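Local structure of pyruvate carboxylase n-terminal domain (Aquifex aeolicus, 1ULZ) at residues A[33-38]-A[53-58]; A[148-153]-A[196-201]. The protein is the biotin carboxylase-type subunit of a pyruvate carboxylase, a multidomain enzyme component whose central region belongs to the ATP-grasp family. The protein carries 1 engineered substitution. All coordinates share one frame; numbering follows the deposited sequence.

Contact 1. Residues A[33-38]-A[53-58]; sequences NEVEST and TDPLDT
N33 lays its carboxamide against the peptide that joins D54 to P55: OD1 closes an Asx turn on its own side, while ND2 reaches the first turn of the neighbouring helix. The site belongs to the Rossmann-like N-terminal domain, where the loop leaving strand 28-32 of the parallel sheet meets the turn that leads into helix 57-60. With CG anti to the backbone N (chi1 -180°), the amide reaches across to 53-58. Its ND2 donates to T58 OG1 at 3.3 Å, and the hydroxyl lies close to the amide plane. The same ND2 stands 3.0 Å from P55 N, a close packing contact and not a hydrogen bond, the lone pair of that nitrogen being tied up in the peptide. T58 OG1 is engaged a second time, by the backbone O of I51, so the hydroxyl ties the start of the helix both to the chain leading up to it and to the asparagine. The two side chains cross at nearly a right angle, N33 CB lying 3.3 Å from T58 OG1. Further out, V35 CG2 meets the ring of P55 loosely at CG, 4.3 Å away, and Y380 touches both side chains. On the helix side, D54 caps the turn: its OD1 takes the N-H of D57 from above the carboxylate plane at 2.7 Å, and that of L56 more weakly. Rotation of the asparagine amide is fixed from its other end as well, because V35 N donates to N33 OD1 at 2.8 Å, nearly straight at 176° and directed at a lone pair in the carbonyl plane.

Contact 2. Residues A[148-153]-A[196-201]; sequences REIGYP and LLLEKF
K200 stretches its aliphatic chain past the end of helix 140-150, crossing the carbonyl oxygens of I150 and G151. The chain runs extended from the backbone to CE, which comes to 2.9 Å from I150 O, a distance so short that its exact value is doubtful. A bend at the last torsion, chi4 -59°, then swings NZ to a water, to which it donates, and leaves it 3.9 Å from I150 O. The water gives its own protons to P153 O and F201 O, so one molecule joins the lysine to both backbones. P153 O also accepts the N-H of F201 at 3.1 Å; the donor lies 36° out of the carbonyl plane, away from the ideal lone-pair direction.

Side-chain packing follows on both flanks of this polar link. I150 holds CG1 between its backbone N and carbonyl carbon (chi1 61°), and the extended remainder carries CD1 over the strand, 4.1 Å from K200 N and 4.4 Å from L198 CD2. At the other end, the P153 ring meets F201 obliquely, with CG 3.7 Å from CD1. The CB of F201 points to the proline segment while the rest of the ring swings clear, so CB, CG and CD1 make the contact. Between the helix and this proline, G151 turns the chain with positive phi, and a cis peptide precedes P153.

The arrangement is a helix-to-strand connection in the ATP-grasp domain. Helix 140-150 leads into strand 154-158, the middle strand of a three-stranded antiparallel sheet; strand 196-200 pairs with that strand on one side and with the backbone at P131, S133 and L137 on the other, and L198 is set against L146 of the helix and V154 of the central strand.

Contacts 1 and 2 illustrate how separate regions of one chain solve a similar problem, the joining of a loop or helix end to another part of the chain. They follow one another along the sequence without interleaving, and belong to different domains, the biotin carboxylase N-terminal domain and the ATP-grasp domain. Their centres are about 49 Å apart, on opposite sides of the chain's centre, and their nearest atoms are still about 31 Å from each other, so neither touches the other. In 33-38 with 53-58 a side-chain amide spans the gap directly; in 148-153 with 196-201 a backbone bond and a water share that task.

Contact 1. Residues A[33-38]-A[53-58]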
loop_
_atom_site.group_PDB
_atom_site.type_symbol
_atom_site.label_atom_id
_atom_site.label_comp_id
_atom_site.label_asym_id
_atom_site.label_seq_id
_atom_site.Cartn_x
_atom_site.Cartn_y
_atom_site.Cartn_z
ATOM N N ASN A 33 17.861 -22.365 8.471
ATOM C CA ASN A 33 19.056 -22.817 9.164
ATOM C C ASN A 33 18.881 -22.408 10.619
ATOM O O ASN A 33 18.114 -21.490 10.924
ATOM C CB ASN A 33 20.308 -22.158 8.586
ATOM C CG ASN A 33 21.581 -22.620 9.283
ATOM O OD1 ASN A 33 21.868 -22.220 10.410
ATOM N ND2 ASN A 33 22.340 -23.481 8.615
ATOM N N GLU A 34 19.578 -23.086 11.518
ATOM C CA GLU A 34 19.473 -22.780 12.938
ATOM C C GLU A 34 19.769 -21.316 13.256
ATOM O O GLU A 34 19.170 -20.747 14.165
ATOM C CB GLU A 34 20.410 -23.692 13.737
ATOM C CG GLU A 34 20.437 -23.410 15.228
ATOM C CD GLU A 34 21.434 -22.324 15.597
ATOM O OE1 GLU A 34 21.229 -21.674 16.641
ATOM O OE2 GLU A 34 22.424 -22.129 14.854
ATOM N N VAL A 35 20.691 -20.714 12.511
ATOM C CA VAL A 35 21.065 -19.316 12.725
ATOM C C VAL A 35 19.914 -18.332 12.499
ATOM O O VAL A 35 20.024 -17.148 12.833
ATOM C CB VAL A 35 22.229 -18.909 11.808
ATOM C CG1 VAL A 35 23.456 -19.769 12.108
ATOM C CG2 VAL A 35 21.813 -19.047 10.357
ATOM N N GLU A 36 18.816 -18.814 11.921
ATOM C CA GLU A 36 17.653 -17.966 11.680
ATOM C C GLU A 36 16.400 -18.653 12.191
ATOM O O GLU A 36 15.343 -18.567 11.570
ATOM C CB GLU A 36 17.491 -17.660 10.185
ATOM C CG GLU A 36 18.513 -16.683 9.632
ATOM C CD GLU A 36 18.151 -16.170 8.249
ATOM O OE1 GLU A 36 18.254 -14.947 8.033
ATOM O OE2 GLU A 36 17.769 -16.979 7.378
ATOM N N SER A 37 16.523 -19.333 13.328
ATOM C CA SER A 37 15.386 -20.032 13.911
ATOM C C SER A 37 14.255 -19.087 14.304
ATOM O O SER A 37 13.134 -19.536 14.537
ATOM C CB SER A 37 15.822 -20.848 15.133
ATOM O OG SER A 37 16.407 -20.034 16.131
ATOM N N THR A 38 14.546 -17.790 14.385
ATOM C CA THR A 38 13.524 -16.811 14.744
ATOM C C THR A 38 13.148 -15.927 13.558
ATOM O O THR A 38 12.499 -14.900 13.726
ATOM C CB THR A 38 13.978 -15.889 15.924
ATOM O OG1 THR A 38 15.168 -15.174 15.561
ATOM C CG2 THR A 38 14.256 -16.714 17.167
ATOM N N THR A 53 23.470 -28.366 7.015
ATOM C CA THR A 53 24.624 -28.520 7.888
ATOM C C THR A 53 25.421 -27.223 7.956
ATOM O O THR A 53 26.399 -27.120 8.692
ATOM C CB THR A 53 25.535 -29.678 7.417
ATOM O OG1 THR A 53 25.729 -29.597 5.998
ATOM C CG2 THR A 53 24.902 -31.011 7.762
ATOM N N ASP A 54 24.995 -26.241 7.169
ATOM C CA ASP A 54 25.602 -24.915 7.157
ATOM C C ASP A 54 24.574 -23.962 6.537
ATOM O O ASP A 54 23.689 -24.394 5.800
ATOM C CB ASP A 54 26.940 -24.909 6.388
ATOM C CG ASP A 54 26.774 -25.063 4.889
ATOM O OD1 ASP A 54 26.093 -24.217 4.269
ATOM O OD2 ASP A 54 27.342 -26.024 4.323
ATOM N N PRO A 55 24.663 -22.659 6.848
ATOM C CA PRO A 55 23.744 -21.627 6.343
ATOM C C PRO A 55 23.335 -21.673 4.868
ATOM O O PRO A 55 22.180 -21.403 4.540
ATOM C CB PRO A 55 24.451 -20.327 6.711
ATOM C CG PRO A 55 25.086 -20.684 8.028
ATOM C CD PRO A 55 25.682 -22.058 7.727
ATOM N N LEU A 56 24.271 -22.007 3.985
ATOM C CA LEU A 56 23.971 -22.068 2.557
ATOM C C LEU A 56 23.416 -23.419 2.126
ATOM O O LEU A 56 22.526 -23.484 1.273
ATOM C CB LEU A 56 25.221 -21.748 1.734
ATOM C CG LEU A 56 25.740 -20.318 1.875
ATOM C CD1 LEU A 56 26.963 -20.119 0.982
ATOM C CD2 LEU A 56 24.631 -19.345 1.497
ATOM N N ASP A 57 23.939 -24.492 2.717
ATOM C CA ASP A 57 23.494 -25.844 2.393
ATOM C C ASP A 57 22.006 -26.026 2.671
ATOM O O ASP A 57 21.351 -26.885 2.068
ATOM C CB ASP A 57 24.300 -26.871 3.191
ATOM C CG ASP A 57 23.740 -28.279 3.061
ATOM O OD1 ASP A 57 23.112 -28.768 4.025
ATOM O OD2 ASP A 57 23.917 -28.893 1.986
ATOM N N THR A 58 21.483 -25.225 3.597
ATOM C CA THR A 58 20.069 -25.261 3.954
ATOM C C THR A 58 19.192 -25.052 2.720
ATOM O O THR A 58 18.198 -25.755 2.522
ATOM C CB THR A 58 19.711 -24.139 4.962
ATOM O OG1 THR A 58 20.251 -24.448 6.254
ATOM C CG2 THR A 58 18.194 -23.978 5.064
#

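Contact 2. Residues A[148-153]-A[196-201]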
loop_
_atom_site.group_PDB
_atom_site.type_symbol
_atom_site.label_atom_id
_atom_site.label_comp_id
_atom_site.label_asym_id
_atom_site.label_seq_id
_atom_site.Cartn_x
_atom_site.Cartn_y
_atom_site.Cartn_z
ATOM N N ARG A 148 31.479 1.672 -39.569
ATOM C CA ARG A 148 30.627 2.648 -40.255
ATOM C C ARG A 148 29.153 2.273 -40.207
ATOM O O ARG A 148 28.301 3.131 -40.003
ATOM C CB ARG A 148 31.037 2.804 -41.724
ATOM C CG ARG A 148 32.372 3.473 -41.927
ATOM C CD ARG A 148 32.762 3.533 -43.396
ATOM N NE ARG A 148 34.198 3.767 -43.520
ATOM C CZ ARG A 148 35.041 2.927 -44.109
ATOM N NH1 ARG A 148 34.591 1.796 -44.638
ATOM N NH2 ARG A 148 36.337 3.214 -44.154
ATOM N N GLU A 149 28.831 1.000 -40.403
ATOM C CA GLU A 149 27.425 0.633 -40.367
ATOM C C GLU A 149 26.828 0.495 -38.976
ATOM O O GLU A 149 25.628 0.683 -38.812
ATOM C CB GLU A 149 27.165 -0.642 -41.167
ATOM C CG GLU A 149 28.097 -1.771 -40.900
ATOM C CD GLU A 149 27.584 -3.048 -41.525
ATOM O OE1 GLU A 149 28.372 -4.003 -41.694
ATOM O OE2 GLU A 149 26.374 -3.092 -41.842
ATOM N N ILE A 150 27.639 0.170 -37.970
ATOM C CA ILE A 150 27.081 0.048 -36.631
ATOM C C ILE A 150 27.136 1.391 -35.927
ATOM O O ILE A 150 26.425 1.612 -34.951
ATOM C CB ILE A 150 27.807 -1.018 -35.779
ATOM C CG1 ILE A 150 29.275 -0.660 -35.593
ATOM C CG2 ILE A 150 27.692 -2.377 -36.443
ATOM C CD1 ILE A 150 30.027 -1.698 -34.783
ATOM N N GLY A 151 27.979 2.288 -36.437
ATOM C CA GLY A 151 28.100 3.615 -35.863
ATOM C C GLY A 151 29.045 3.729 -34.686
ATOM O O GLY A 151 29.071 2.851 -33.822
ATOM N N TYR A 152 29.820 4.812 -34.654
ATOM C CA TYR A 152 30.772 5.074 -33.571
ATOM C C TYR A 152 30.069 5.695 -32.367
ATOM O O TYR A 152 29.034 6.347 -32.509
ATOM C CB TYR A 152 31.873 6.036 -34.031
ATOM C CG TYR A 152 32.926 5.415 -34.919
ATOM C CD1 TYR A 152 32.739 5.319 -36.293
ATOM C CD2 TYR A 152 34.110 4.927 -34.383
ATOM C CE1 TYR A 152 33.704 4.756 -37.105
ATOM C CE2 TYR A 152 35.081 4.360 -35.188
ATOM C CZ TYR A 152 34.874 4.277 -36.548
ATOM O OH TYR A 152 35.832 3.711 -37.357
ATOM N N PRO A 153 30.645 5.533 -31.166
ATOM C CA PRO A 153 31.894 4.814 -30.900
ATOM C C PRO A 153 31.765 3.294 -30.919
ATOM O O PRO A 153 30.669 2.750 -30.816
ATOM C CB PRO A 153 32.296 5.335 -29.524
ATOM C CG PRO A 153 30.958 5.531 -28.855
ATOM C CD PRO A 153 30.157 6.204 -29.944
ATOM N N LEU A 196 40.816 -10.505 -32.547
ATOM C CA LEU A 196 40.191 -9.227 -32.250
ATOM C C LEU A 196 38.714 -9.211 -32.600
ATOM O O LEU A 196 38.316 -9.641 -33.681
ATOM C CB LEU A 196 40.901 -8.105 -33.010
ATOM C CG LEU A 196 42.401 -7.958 -32.748
ATOM C CD1 LEU A 196 42.943 -6.765 -33.533
ATOM C CD2 LEU A 196 42.637 -7.768 -31.266
ATOM N N LEU A 197 37.911 -8.706 -31.669
ATOM C CA LEU A 197 36.474 -8.595 -31.856
ATOM C C LEU A 197 36.120 -7.111 -31.777
ATOM O O LEU A 197 36.784 -6.350 -31.070
ATOM C CB LEU A 197 35.734 -9.344 -30.741
ATOM C CG LEU A 197 35.961 -10.849 -30.567
ATOM C CD1 LEU A 197 35.250 -11.317 -29.300
ATOM C CD2 LEU A 197 35.438 -11.607 -31.784
ATOM N N LEU A 198 35.092 -6.699 -32.510
ATOM C CA LEU A 198 34.639 -5.310 -32.483
ATOM C C LEU A 198 33.179 -5.344 -32.018
ATOM O O LEU A 198 32.442 -6.270 -32.350
ATOM C CB LEU A 198 34.724 -4.670 -33.876
ATOM C CG LEU A 198 34.622 -3.138 -33.891
ATOM C CD1 LEU A 198 35.929 -2.553 -33.393
ATOM C CD2 LEU A 198 34.335 -2.620 -35.291
ATOM N N GLU A 199 32.767 -4.341 -31.254
ATOM C CA GLU A 199 31.399 -4.272 -30.747
ATOM C C GLU A 199 30.979 -2.814 -30.644
ATOM O O GLU A 199 31.805 -1.945 -30.418
ATOM C CB GLU A 199 31.332 -4.922 -29.355
ATOM C CG GLU A 199 29.994 -4.786 -28.635
ATOM C CD GLU A 199 30.130 -4.916 -27.115
ATOM O OE1 GLU A 199 30.739 -5.910 -26.650
ATOM O OE2 GLU A 199 29.629 -4.020 -26.389
ATOM N N LYS A 200 29.692 -2.540 -30.811
ATOM C CA LYS A 200 29.213 -1.172 -30.694
ATOM C C LYS A 200 29.334 -0.788 -29.220
ATOM O O LYS A 200 29.031 -1.599 -28.344
ATOM C CB LYS A 200 27.753 -1.088 -31.130
ATOM C CG LYS A 200 27.243 0.325 -31.341
ATOM C CD LYS A 200 25.745 0.302 -31.635
ATOM C CE LYS A 200 25.277 1.605 -32.248
ATOM N NZ LYS A 200 25.537 2.769 -31.368
ATOM N N PHE A 201 29.793 0.433 -28.949
ATOM C CA PHE A 201 29.950 0.924 -27.580
ATOM C C PHE A 201 28.684 1.661 -27.158
ATOM O O PHE A 201 28.361 2.710 -27.719
ATOM C CB PHE A 201 31.139 1.896 -27.487
ATOM C CG PHE A 201 31.400 2.426 -26.088
ATOM C CD1 PHE A 201 32.103 3.608 -25.901
ATOM C CD2 PHE A 201 30.981 1.724 -24.968
ATOM C CE1 PHE A 201 32.386 4.079 -24.630
ATOM C CE2 PHE A 201 31.261 2.189 -23.687
ATOM C CZ PHE A 201 31.967 3.371 -23.517
HETATM O O HOH W 1 27.977 3.647 -30.577
#